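Local coordinates for catechol 2,3-dioxygenase (Pseudomonas sp. KL28, PDB 3HPY), which probably cleaves catechol next to its diol with molecular oxygen at a non-haem iron, as an extradiol dioxygenase, giving a ring-opened hydroxy-oxohexadienoate, at residues 15-26 with 259-267; 195-203 with 269-277. All blocks are in the same frame, centred on the assembly; numbering follows the deposited sequence.

Overall arrangement
Contacts 1 and 2 lie at the two ends of strand 265-270, on opposite sides of the chain's centre, their centres about 27 Å apart. Contact 1 joins the N-terminal VOC region, through the strand end and helix start of 15-26, to the turn that leads into this strand in the glyoxalase-like C-terminal region. Contact 2 receives the chain as it leaves the strand and packs it against the loop 195-203. Between them lies the iron site: E267, in contact 1, binds the iron together with H154 and H216, and H201, in contact 2, reaches 4-methylcatechol with a side chain whose nearest atom is about 4 Å from the metal.

Contact 1: 15-26 with 259-267; sequences RVLNLEEGIHFY and WDPSGNRFE. With FE (Fe (III) ion), chain I; MCT (4-methylcatechol), chain J.
The backbones come closest where strand 9-16 ends, V16 and S262 having CA atoms 5.4 Å apart, and a type I turn from D260 to G263 faces the start of the helix that follows. S262 OG accepts from L17 N at 2.9 Å with a bent N-H...O angle of 142°. Water 1 ties the same hydroxyl to N18 O, while N18 OD1 caps the helix by accepting from E21 N. L17 CG lies alongside S262 CB. Further along helix 19-29, P261 CD sits over a face of the F25 ring, 3.6 Å from its centroid and 19° off the normal, which meets the geometry of a CH-pi contact. F25 CG is swung anti to the backbone N (chi1 175°), which brings one face of the ring against the proline. At the far edge of that ring F266 CE2 meets F25 CZ at 3.4 Å, near the F25 plane, with the two rings inclined to each other. Y26 donates its hydroxyl to D260 OD2 at 2.7 Å, from above the carboxylate plane. The other oxygen, D260 OD1, is gripped from opposite faces by S262 N, closing an Asx turn, and by N264 N at 2.6 Å. Three bonds therefore fix the rotation of this buried carboxylate, and Y26 OH also bonds Y56 OH. Past F266 the strand delivers E267, whose OE1 binds the iron at 2.1 Å beside H154 and H216. On the N-terminal side, V16 and Y26 pack on I58 of strand 56-60 and Y26 also on F45 of strand 43-46, whereas F266 touches A258 of strand 254-259, so the turn bridges the two sheets.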
loop_
_atom_site.group_PDB
_atom_site.type_symbol
_atom_site.label_atom_id
_atom_site.label_comp_id
_atom_site.label_asym_id
_atom_site.label_seq_id
_atom_site.Cartn_x
_atom_site.Cartn_y
_atom_site.Cartn_z
ATOM N N ARG C 15 -27.951 2.817 -19.334
ATOM C CA ARG C 15 -28.024 2.948 -20.781
ATOM C C ARG C 15 -26.859 3.756 -21.351
ATOM O O ARG C 15 -26.484 4.785 -20.807
ATOM C CB ARG C 15 -29.355 3.600 -21.157
ATOM C CG ARG C 15 -29.815 4.688 -20.193
ATOM C CD ARG C 15 -31.091 5.344 -20.702
ATOM N NE ARG C 15 -31.398 6.604 -20.028
ATOM C CZ ARG C 15 -32.038 6.705 -18.868
ATOM N NH1 ARG C 15 -32.458 5.618 -18.232
ATOM N NH2 ARG C 15 -32.257 7.903 -18.342
ATOM N N VAL C 16 -26.278 3.270 -22.440
ATOM C CA VAL C 16 -25.165 3.960 -23.078
ATOM C C VAL C 16 -25.547 4.348 -24.508
ATOM O O VAL C 16 -26.372 3.688 -25.140
ATOM C CB VAL C 16 -23.900 3.073 -23.122
ATOM C CG1 VAL C 16 -23.324 2.906 -21.722
ATOM C CG2 VAL C 16 -24.237 1.725 -23.713
ATOM N N LEU C 17 -24.949 5.425 -25.005
ATOM C CA LEU C 17 -25.218 5.912 -26.356
ATOM C C LEU C 17 -24.696 4.939 -27.419
ATOM O O LEU C 17 -25.339 4.738 -28.452
ATOM C CB LEU C 17 -24.563 7.278 -26.553
ATOM C CG LEU C 17 -24.781 8.318 -25.447
ATOM C CD1 LEU C 17 -23.908 9.540 -25.702
ATOM C CD2 LEU C 17 -26.247 8.706 -25.388
ATOM N N ASN C 18 -23.525 4.354 -27.173
ATOM C CA ASN C 18 -22.931 3.402 -28.106
ATOM C C ASN C 18 -22.639 2.096 -27.383
ATOM O O ASN C 18 -21.691 1.995 -26.601
ATOM C CB ASN C 18 -21.634 3.957 -28.703
ATOM C CG ASN C 18 -21.098 3.097 -29.841
ATOM O OD1 ASN C 18 -20.895 1.888 -29.695
ATOM N ND2 ASN C 18 -20.861 3.725 -30.984
ATOM N N LEU C 19 -23.460 1.093 -27.659
ATOM C CA LEU C 19 -23.316 -0.211 -27.029
ATOM C C LEU C 19 -21.926 -0.803 -27.234
ATOM O O LEU C 19 -21.287 -1.239 -26.276
ATOM C CB LEU C 19 -24.370 -1.169 -27.583
ATOM C CG LEU C 19 -25.168 -1.977 -26.561
ATOM C CD1 LEU C 19 -26.135 -2.896 -27.293
ATOM C CD2 LEU C 19 -24.235 -2.779 -25.688
ATOM N N GLU C 20 -21.460 -0.818 -28.480
ATOM C CA GLU C 20 -20.146 -1.374 -28.790
ATOM C C GLU C 20 -19.024 -0.800 -27.954
ATOM O O GLU C 20 -18.235 -1.546 -27.379
ATOM C CB GLU C 20 -19.803 -1.183 -30.268
ATOM C CG GLU C 20 -20.254 -2.333 -31.134
ATOM C CD GLU C 20 -21.749 -2.552 -31.064
ATOM O OE1 GLU C 20 -22.178 -3.724 -31.147
ATOM O OE2 GLU C 20 -22.494 -1.552 -30.936
ATOM N N GLU C 21 -18.931 0.520 -27.881
ATOM C CA GLU C 21 -17.850 1.063 -27.095
ATOM C C GLU C 21 -18.141 0.934 -25.599
ATOM O O GLU C 21 -17.228 0.999 -24.777
ATOM C CB GLU C 21 -17.496 2.498 -27.551
ATOM C CG GLU C 21 -18.504 3.605 -27.342
ATOM C CD GLU C 21 -18.083 4.905 -28.048
ATOM O OE1 GLU C 21 -16.889 5.269 -27.998
ATOM O OE2 GLU C 21 -18.954 5.571 -28.646
ATOM N N GLY C 22 -19.408 0.702 -25.254
ATOM C CA GLY C 22 -19.768 0.504 -23.862
ATOM C C GLY C 22 -19.310 -0.894 -23.465
ATOM O O GLY C 22 -18.839 -1.112 -22.349
ATOM N N ILE C 23 -19.443 -1.845 -24.388
ATOM C CA ILE C 23 -19.026 -3.227 -24.147
ATOM C C ILE C 23 -17.516 -3.270 -23.907
ATOM O O ILE C 23 -17.045 -3.818 -22.909
ATOM C CB ILE C 23 -19.362 -4.142 -25.357
ATOM C CG1 ILE C 23 -20.882 -4.268 -25.514
ATOM C CG2 ILE C 23 -18.744 -5.525 -25.169
ATOM C CD1 ILE C 23 -21.311 -5.204 -26.642
ATOM N N HIS C 24 -16.773 -2.685 -24.842
ATOM C CA HIS C 24 -15.316 -2.618 -24.774
ATOM C C HIS C 24 -14.849 -1.950 -23.492
ATOM O O HIS C 24 -13.979 -2.468 -22.788
ATOM C CB HIS C 24 -14.778 -1.823 -25.968
ATOM C CG HIS C 24 -13.337 -1.440 -25.835
ATOM N ND1 HIS C 24 -12.306 -2.329 -26.051
ATOM C CD2 HIS C 24 -12.757 -0.270 -25.470
ATOM C CE1 HIS C 24 -11.152 -1.724 -25.826
ATOM N NE2 HIS C 24 -11.398 -0.475 -25.472
ATOM N N PHE C 25 -15.432 -0.793 -23.193
ATOM C CA PHE C 25 -15.045 -0.057 -22.003
ATOM C C PHE C 25 -15.240 -0.837 -20.702
ATOM O O PHE C 25 -14.285 -1.070 -19.963
ATOM C CB PHE C 25 -15.800 1.275 -21.931
ATOM C CG PHE C 25 -15.536 2.046 -20.671
ATOM C CD1 PHE C 25 -16.375 1.913 -19.572
ATOM C CD2 PHE C 25 -14.425 2.879 -20.569
ATOM C CE1 PHE C 25 -16.118 2.592 -18.390
ATOM C CE2 PHE C 25 -14.156 3.566 -19.385
ATOM C CZ PHE C 25 -15.001 3.422 -18.297
ATOM N N TYR C 26 -16.473 -1.246 -20.429
ATOM C CA TYR C 26 -16.765 -1.974 -19.204
ATOM C C TYR C 26 -16.115 -3.343 -19.103
ATOM O O TYR C 26 -16.015 -3.900 -18.016
ATOM C CB TYR C 26 -18.281 -2.109 -19.019
ATOM C CG TYR C 26 -18.935 -0.839 -18.526
ATOM C CD1 TYR C 26 -18.675 -0.353 -17.241
ATOM C CD2 TYR C 26 -19.785 -0.103 -19.348
ATOM C CE1 TYR C 26 -19.245 0.837 -16.787
ATOM C CE2 TYR C 26 -20.365 1.093 -18.903
ATOM C CZ TYR C 26 -20.088 1.552 -17.621
ATOM O OH TYR C 26 -20.663 2.718 -17.160
ATOM N N TRP C 259 -15.671 9.125 -16.053
ATOM C CA TRP C 259 -16.862 9.039 -16.883
ATOM C C TRP C 259 -16.759 7.924 -17.882
ATOM O O TRP C 259 -15.678 7.630 -18.392
ATOM C CB TRP C 259 -17.090 10.351 -17.636
ATOM C CG TRP C 259 -17.773 11.362 -16.817
ATOM C CD1 TRP C 259 -19.070 11.332 -16.391
ATOM C CD2 TRP C 259 -17.189 12.542 -16.261
ATOM N NE1 TRP C 259 -19.331 12.424 -15.598
ATOM C CE2 TRP C 259 -18.192 13.182 -15.502
ATOM C CE3 TRP C 259 -15.915 13.121 -16.332
ATOM C CZ2 TRP C 259 -17.959 14.373 -14.813
ATOM C CZ3 TRP C 259 -15.683 14.307 -15.650
ATOM C CH2 TRP C 259 -16.701 14.922 -14.899
ATOM N N ASP C 260 -17.874 7.274 -18.171
ATOM C CA ASP C 260 -17.775 6.246 -19.169
ATOM C C ASP C 260 -18.037 6.930 -20.523
ATOM O O ASP C 260 -18.493 8.074 -20.577
ATOM C CB ASP C 260 -18.693 5.057 -18.818
ATOM C CG ASP C 260 -20.117 5.217 -19.294
ATOM O OD1 ASP C 260 -20.565 6.356 -19.556
ATOM O OD2 ASP C 260 -20.797 4.167 -19.386
ATOM N N PRO C 261 -17.688 6.260 -21.627
ATOM C CA PRO C 261 -17.840 6.748 -23.008
ATOM C C PRO C 261 -19.137 7.485 -23.360
ATOM O O PRO C 261 -19.160 8.285 -24.296
ATOM C CB PRO C 261 -17.650 5.485 -23.842
ATOM C CG PRO C 261 -16.718 4.667 -23.003
ATOM C CD PRO C 261 -17.258 4.852 -21.612
ATOM N N SER C 262 -20.210 7.216 -22.622
ATOM C CA SER C 262 -21.492 7.870 -22.872
ATOM C C SER C 262 -21.745 8.990 -21.868
ATOM O O SER C 262 -22.751 9.682 -21.950
ATOM C CB SER C 262 -22.645 6.864 -22.777
ATOM O OG SER C 262 -22.451 5.762 -23.641
ATOM N N GLY C 263 -20.841 9.167 -20.912
ATOM C CA GLY C 263 -21.040 10.213 -19.926
ATOM C C GLY C 263 -21.598 9.733 -18.592
ATOM O O GLY C 263 -21.901 10.534 -17.710
ATOM N N ASN C 264 -21.746 8.424 -18.438
ATOM C CA ASN C 264 -22.226 7.873 -17.181
ATOM C C ASN C 264 -21.044 7.861 -16.212
ATOM O O ASN C 264 -20.045 7.176 -16.452
ATOM C CB ASN C 264 -22.719 6.441 -17.374
ATOM C CG ASN C 264 -23.928 6.354 -18.277
ATOM O OD1 ASN C 264 -23.968 5.533 -19.200
ATOM N ND2 ASN C 264 -24.929 7.186 -18.013
ATOM N N ARG C 265 -21.155 8.613 -15.124
ATOM C CA ARG C 265 -20.097 8.655 -14.126
ATOM C C ARG C 265 -20.097 7.365 -13.306
ATOM O O ARG C 265 -21.155 6.845 -12.936
ATOM C CB ARG C 265 -20.300 9.837 -13.174
ATOM C CG ARG C 265 -19.233 9.929 -12.086
ATOM C CD ARG C 265 -19.562 10.952 -10.998
ATOM N NE ARG C 265 -19.473 12.342 -11.443
ATOM C CZ ARG C 265 -20.521 13.151 -11.561
ATOM N NH1 ARG C 265 -21.735 12.707 -11.272
ATOM N NH2 ARG C 265 -20.356 14.409 -11.949
ATOM N N PHE C 266 -18.909 6.841 -13.034
ATOM C CA PHE C 266 -18.789 5.653 -12.208
ATOM C C PHE C 266 -17.715 5.961 -11.169
ATOM O O PHE C 266 -17.025 6.985 -11.260
ATOM C CB PHE C 266 -18.409 4.428 -13.048
ATOM C CG PHE C 266 -17.023 4.480 -13.625
ATOM C CD1 PHE C 266 -15.949 3.912 -12.942
ATOM C CD2 PHE C 266 -16.789 5.080 -14.855
ATOM C CE1 PHE C 266 -14.669 3.941 -13.477
ATOM C CE2 PHE C 266 -15.511 5.111 -15.395
ATOM C CZ PHE C 266 -14.450 4.541 -14.706
ATOM N N GLU C 267 -17.587 5.094 -10.173
ATOM C CA GLU C 267 -16.586 5.297 -9.130
ATOM C C GLU C 267 -15.887 3.992 -8.771
ATOM O O GLU C 267 -16.500 2.912 -8.808
ATOM C CB GLU C 267 -17.257 5.879 -7.883
ATOM C CG GLU C 267 -16.393 5.937 -6.634
ATOM C CD GLU C 267 -17.216 6.236 -5.385
ATOM O OE1 GLU C 267 -18.250 5.567 -5.192
ATOM O OE2 GLU C 267 -16.836 7.125 -4.596
HETATM FE FE FE I . -19.872 6.599 -4.228
HETATM C C1 MCT J . -19.495 10.574 -1.145
HETATM C C2 MCT J . -19.883 10.172 -2.434
HETATM C C3 MCT J . -19.740 8.816 -2.805
HETATM O O3 MCT J . -20.103 8.430 -4.032
HETATM C C4 MCT J . -19.219 7.859 -1.891
HETATM O O4 MCT J . -19.090 6.557 -2.271
HETATM C C5 MCT J . -18.830 8.268 -0.586
HETATM C C6 MCT J . -18.975 9.631 -0.223
HETATM C C MCT J . -19.636 12.008 -0.744
HETATM O O HOH W 1 -20.928 3.838 -24.892
#

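Contact 2: 195-203 with 269-277. With MCT (4-methylcatechol), chain J.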
loop_
_atom_site.group_PDB
_atom_site.type_symbol
_atom_site.label_atom_id
_atom_site.label_comp_id
_atom_site.label_asym_id
_atom_site.label_seq_id
_atom_site.Cartn_x
_atom_site.Cartn_y
_atom_site.Cartn_z
ATOM N N SER C 195 -27.263 2.245 4.803
ATOM C CA SER C 195 -26.705 0.895 4.818
ATOM C C SER C 195 -27.790 -0.109 5.200
ATOM O O SER C 195 -28.694 0.209 5.963
ATOM C CB SER C 195 -25.543 0.804 5.825
ATOM O OG SER C 195 -25.043 -0.526 5.968
ATOM N N CYS C 196 -27.708 -1.312 4.643
ATOM C CA CYS C 196 -28.643 -2.386 4.971
ATOM C C CYS C 196 -27.765 -3.551 5.399
ATOM O O CYS C 196 -28.135 -4.717 5.254
ATOM C CB CYS C 196 -29.478 -2.778 3.745
ATOM S SG CYS C 196 -28.538 -3.334 2.296
ATOM N N SER C 197 -26.597 -3.209 5.940
ATOM C CA SER C 197 -25.588 -4.188 6.338
ATOM C C SER C 197 -24.595 -3.487 7.274
ATOM O O SER C 197 -24.988 -2.585 8.009
ATOM C CB SER C 197 -24.861 -4.660 5.079
ATOM O OG SER C 197 -24.201 -3.561 4.451
ATOM N N HIS C 198 -23.328 -3.908 7.287
ATOM C CA HIS C 198 -22.354 -3.192 8.112
ATOM C C HIS C 198 -21.336 -2.436 7.245
ATOM O O HIS C 198 -20.226 -2.109 7.682
ATOM C CB HIS C 198 -21.646 -4.095 9.152
ATOM C CG HIS C 198 -20.870 -5.234 8.572
ATOM N ND1 HIS C 198 -21.339 -6.531 8.578
ATOM C CD2 HIS C 198 -19.660 -5.276 7.968
ATOM C CE1 HIS C 198 -20.454 -7.323 8.001
ATOM N NE2 HIS C 198 -19.425 -6.587 7.620
ATOM N N LYS C 199 -21.738 -2.145 6.010
ATOM C CA LYS C 199 -20.907 -1.370 5.089
ATOM C C LYS C 199 -21.259 0.101 5.361
ATOM O O LYS C 199 -22.345 0.395 5.868
ATOM C CB LYS C 199 -21.241 -1.708 3.627
ATOM C CG LYS C 199 -20.860 -3.107 3.170
ATOM C CD LYS C 199 -21.533 -3.489 1.853
ATOM C CE LYS C 199 -21.204 -2.511 0.736
ATOM N NZ LYS C 199 -22.012 -2.744 -0.484
ATOM N N VAL C 200 -20.352 1.020 5.037
ATOM C CA VAL C 200 -20.603 2.449 5.240
ATOM C C VAL C 200 -21.885 2.879 4.526
ATOM O O VAL C 200 -22.577 3.787 4.978
ATOM C CB VAL C 200 -19.421 3.312 4.750
ATOM C CG1 VAL C 200 -18.423 3.500 5.871
ATOM C CG2 VAL C 200 -18.750 2.654 3.552
ATOM N N HIS C 201 -22.187 2.237 3.401
ATOM C CA HIS C 201 -23.430 2.496 2.671
ATOM C C HIS C 201 -23.624 1.597 1.458
ATOM O O HIS C 201 -22.671 1.230 0.760
ATOM C CB HIS C 201 -23.533 3.956 2.236
ATOM C CG HIS C 201 -22.550 4.342 1.178
ATOM N ND1 HIS C 201 -21.233 3.941 1.212
ATOM C CD2 HIS C 201 -22.678 5.130 0.086
ATOM C CE1 HIS C 201 -20.590 4.467 0.187
ATOM N NE2 HIS C 201 -21.443 5.195 -0.513
ATOM N N ASP C 202 -24.875 1.237 1.216
ATOM C CA ASP C 202 -25.213 0.410 0.075
ATOM C C ASP C 202 -25.828 1.305 -0.993
ATOM O O ASP C 202 -25.895 0.939 -2.167
ATOM C CB ASP C 202 -26.182 -0.690 0.506
ATOM C CG ASP C 202 -25.498 -1.752 1.354
ATOM O OD1 ASP C 202 -24.856 -2.656 0.777
ATOM O OD2 ASP C 202 -25.582 -1.656 2.598
ATOM N N ILE C 203 -26.254 2.495 -0.575
ATOM C CA ILE C 203 -26.860 3.453 -1.485
ATOM C C ILE C 203 -26.922 4.833 -0.832
ATOM O O ILE C 203 -26.989 4.946 0.400
ATOM C CB ILE C 203 -28.290 2.994 -1.894
ATOM C CG1 ILE C 203 -28.802 3.834 -3.069
ATOM C CG2 ILE C 203 -29.233 3.103 -0.702
ATOM C CD1 ILE C 203 -30.050 3.249 -3.740
ATOM N N PHE C 269 -13.731 2.784 -5.581
ATOM C CA PHE C 269 -13.232 3.179 -4.269
ATOM C C PHE C 269 -12.989 1.987 -3.352
ATOM O O PHE C 269 -13.281 0.843 -3.709
ATOM C CB PHE C 269 -14.203 4.151 -3.589
ATOM C CG PHE C 269 -15.217 3.482 -2.716
ATOM C CD1 PHE C 269 -16.201 2.679 -3.266
ATOM C CD2 PHE C 269 -15.156 3.620 -1.329
ATOM C CE1 PHE C 269 -17.112 2.015 -2.450
ATOM C CE2 PHE C 269 -16.064 2.958 -0.506
ATOM C CZ PHE C 269 -17.043 2.155 -1.069
ATOM N N MET C 270 -12.426 2.274 -2.178
ATOM C CA MET C 270 -12.165 1.265 -1.162
ATOM C C MET C 270 -12.005 1.937 0.210
ATOM O O MET C 270 -11.764 3.145 0.302
ATOM C CB MET C 270 -10.932 0.412 -1.532
ATOM C CG MET C 270 -9.578 1.081 -1.456
ATOM S SD MET C 270 -9.017 1.287 0.245
ATOM C CE MET C 270 -8.981 -0.414 0.805
ATOM N N GLY C 271 -12.183 1.161 1.275
ATOM C CA GLY C 271 -12.056 1.715 2.614
ATOM C C GLY C 271 -13.360 2.126 3.281
ATOM O O GLY C 271 -14.452 1.842 2.787
ATOM N N GLY C 272 -13.235 2.807 4.412
ATOM C CA GLY C 272 -14.403 3.241 5.147
ATOM C C GLY C 272 -14.451 2.459 6.433
ATOM O O GLY C 272 -13.753 1.455 6.568
ATOM N N TYR C 273 -15.260 2.912 7.383
ATOM C CA TYR C 273 -15.360 2.221 8.656
ATOM C C TYR C 273 -16.396 1.114 8.609
ATOM O O TYR C 273 -16.858 0.738 7.533
ATOM C CB TYR C 273 -15.653 3.215 9.783
ATOM C CG TYR C 273 -16.759 4.200 9.501
ATOM C CD1 TYR C 273 -18.078 3.932 9.883
ATOM C CD2 TYR C 273 -16.494 5.403 8.842
ATOM C CE1 TYR C 273 -19.104 4.835 9.614
ATOM C CE2 TYR C 273 -17.511 6.314 8.569
ATOM C CZ TYR C 273 -18.815 6.021 8.957
ATOM O OH TYR C 273 -19.836 6.907 8.683
ATOM N N HIS C 274 -16.778 0.610 9.777
ATOM C CA HIS C 274 -17.706 -0.504 9.829
ATOM C C HIS C 274 -18.895 -0.261 10.726
ATOM O O HIS C 274 -18.936 -0.730 11.859
ATOM C CB HIS C 274 -16.941 -1.743 10.287
ATOM C CG HIS C 274 -15.730 -2.025 9.459
ATOM N ND1 HIS C 274 -15.810 -2.497 8.166
ATOM C CD2 HIS C 274 -14.413 -1.827 9.706
ATOM C CE1 HIS C 274 -14.595 -2.578 7.654
ATOM N NE2 HIS C 274 -13.730 -2.176 8.567
ATOM N N PRO C 275 -19.890 0.473 10.223
ATOM C CA PRO C 275 -21.066 0.741 11.048
ATOM C C PRO C 275 -22.011 -0.440 11.189
ATOM O O PRO C 275 -22.075 -1.320 10.331
ATOM C CB PRO C 275 -21.712 1.926 10.342
ATOM C CG PRO C 275 -21.399 1.663 8.904
ATOM C CD PRO C 275 -19.954 1.209 8.945
ATOM N N TYR C 276 -22.736 -0.451 12.300
ATOM C CA TYR C 276 -23.713 -1.489 12.577
ATOM C C TYR C 276 -25.038 -0.754 12.842
ATOM O O TYR C 276 -25.044 0.446 13.116
ATOM C CB TYR C 276 -23.253 -2.330 13.781
ATOM C CG TYR C 276 -22.177 -3.363 13.437
ATOM C CD1 TYR C 276 -22.531 -4.655 13.040
ATOM C CD2 TYR C 276 -20.808 -3.022 13.422
ATOM C CE1 TYR C 276 -21.564 -5.585 12.621
ATOM C CE2 TYR C 276 -19.823 -3.954 13.007
ATOM C CZ TYR C 276 -20.219 -5.233 12.601
ATOM O OH TYR C 276 -19.310 -6.162 12.126
ATOM N N PRO C 277 -26.176 -1.461 12.744
ATOM C CA PRO C 277 -27.506 -0.876 12.964
ATOM C C PRO C 277 -27.696 -0.149 14.307
ATOM O O PRO C 277 -28.600 0.670 14.456
ATOM C CB PRO C 277 -28.444 -2.083 12.831
ATOM C CG PRO C 277 -27.701 -3.014 11.928
ATOM C CD PRO C 277 -26.273 -2.886 12.378
HETATM C C1 MCT J . -19.495 10.574 -1.145
HETATM C C2 MCT J . -19.883 10.172 -2.434
HETATM C C3 MCT J . -19.740 8.816 -2.805
HETATM O O3 MCT J . -20.103 8.430 -4.032
HETATM C C4 MCT J . -19.219 7.859 -1.891
HETATM O O4 MCT J . -19.090 6.557 -2.271
HETATM C C5 MCT J . -18.830 8.268 -0.586
HETATM C C6 MCT J . -18.975 9.631 -0.223
HETATM C C MCT J . -19.636 12.008 -0.744
HETATM O O HOH W 2 -17.810 -3.260 6.603
HETATM O O HOH W 3 -17.709 -0.528 4.917
#
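The loop between strands 189-195 and 203-207 forms part of the catechol pocket in the C-terminal vicinal oxygen chelate (glyoxalase-clan) fold of this extradiol dioxygenase, and the irregular chain after strand 265-270 packs along it. H201 is its pocket residue: NE2 gives a weak hydrogen bond to O4 of 4-methylcatechol at 3.2 Å, the oxygen lying near the ring plane at its edge. A chi1 of 69° places H201 CG between the backbone N and the carbonyl carbon, turning the imidazole toward the catechol, with CE1 4.4 Å from F269 CZ. Within the loop, S195 OG and S197 OG each close an ST turn. D202 fastens the loop from inside: its OD2 accepts from C196 N and, through the syn lone pair, from S197 OG, while OD1 forms a salt bridge with K199 NZ, which also bonds D153 O.

No direct hydrogen bond joins the two segments; CH-pi, CH...O and water-mediated contacts do, the shortest CH...O being H198 CA to P275 O at 2.9 Å. H198 CB rests over the Y276 ring, 3.9 Å from its centroid, and the ring planes are nearly parallel (22°) but displaced, with Y276 OH above one face of the H198 ring near its rim. H198 also stacks on H198 of the second subunit. Water 3 links V200 N to Y273 O, and water 2 links H198 O to H274 ND1. V200 CG1 stands over the centre of the Y273 ring, 3.8 Å from the centroid and 1° off the normal, and at 3.6 Å it covers Y273 N, a buried backbone N-H without a partner.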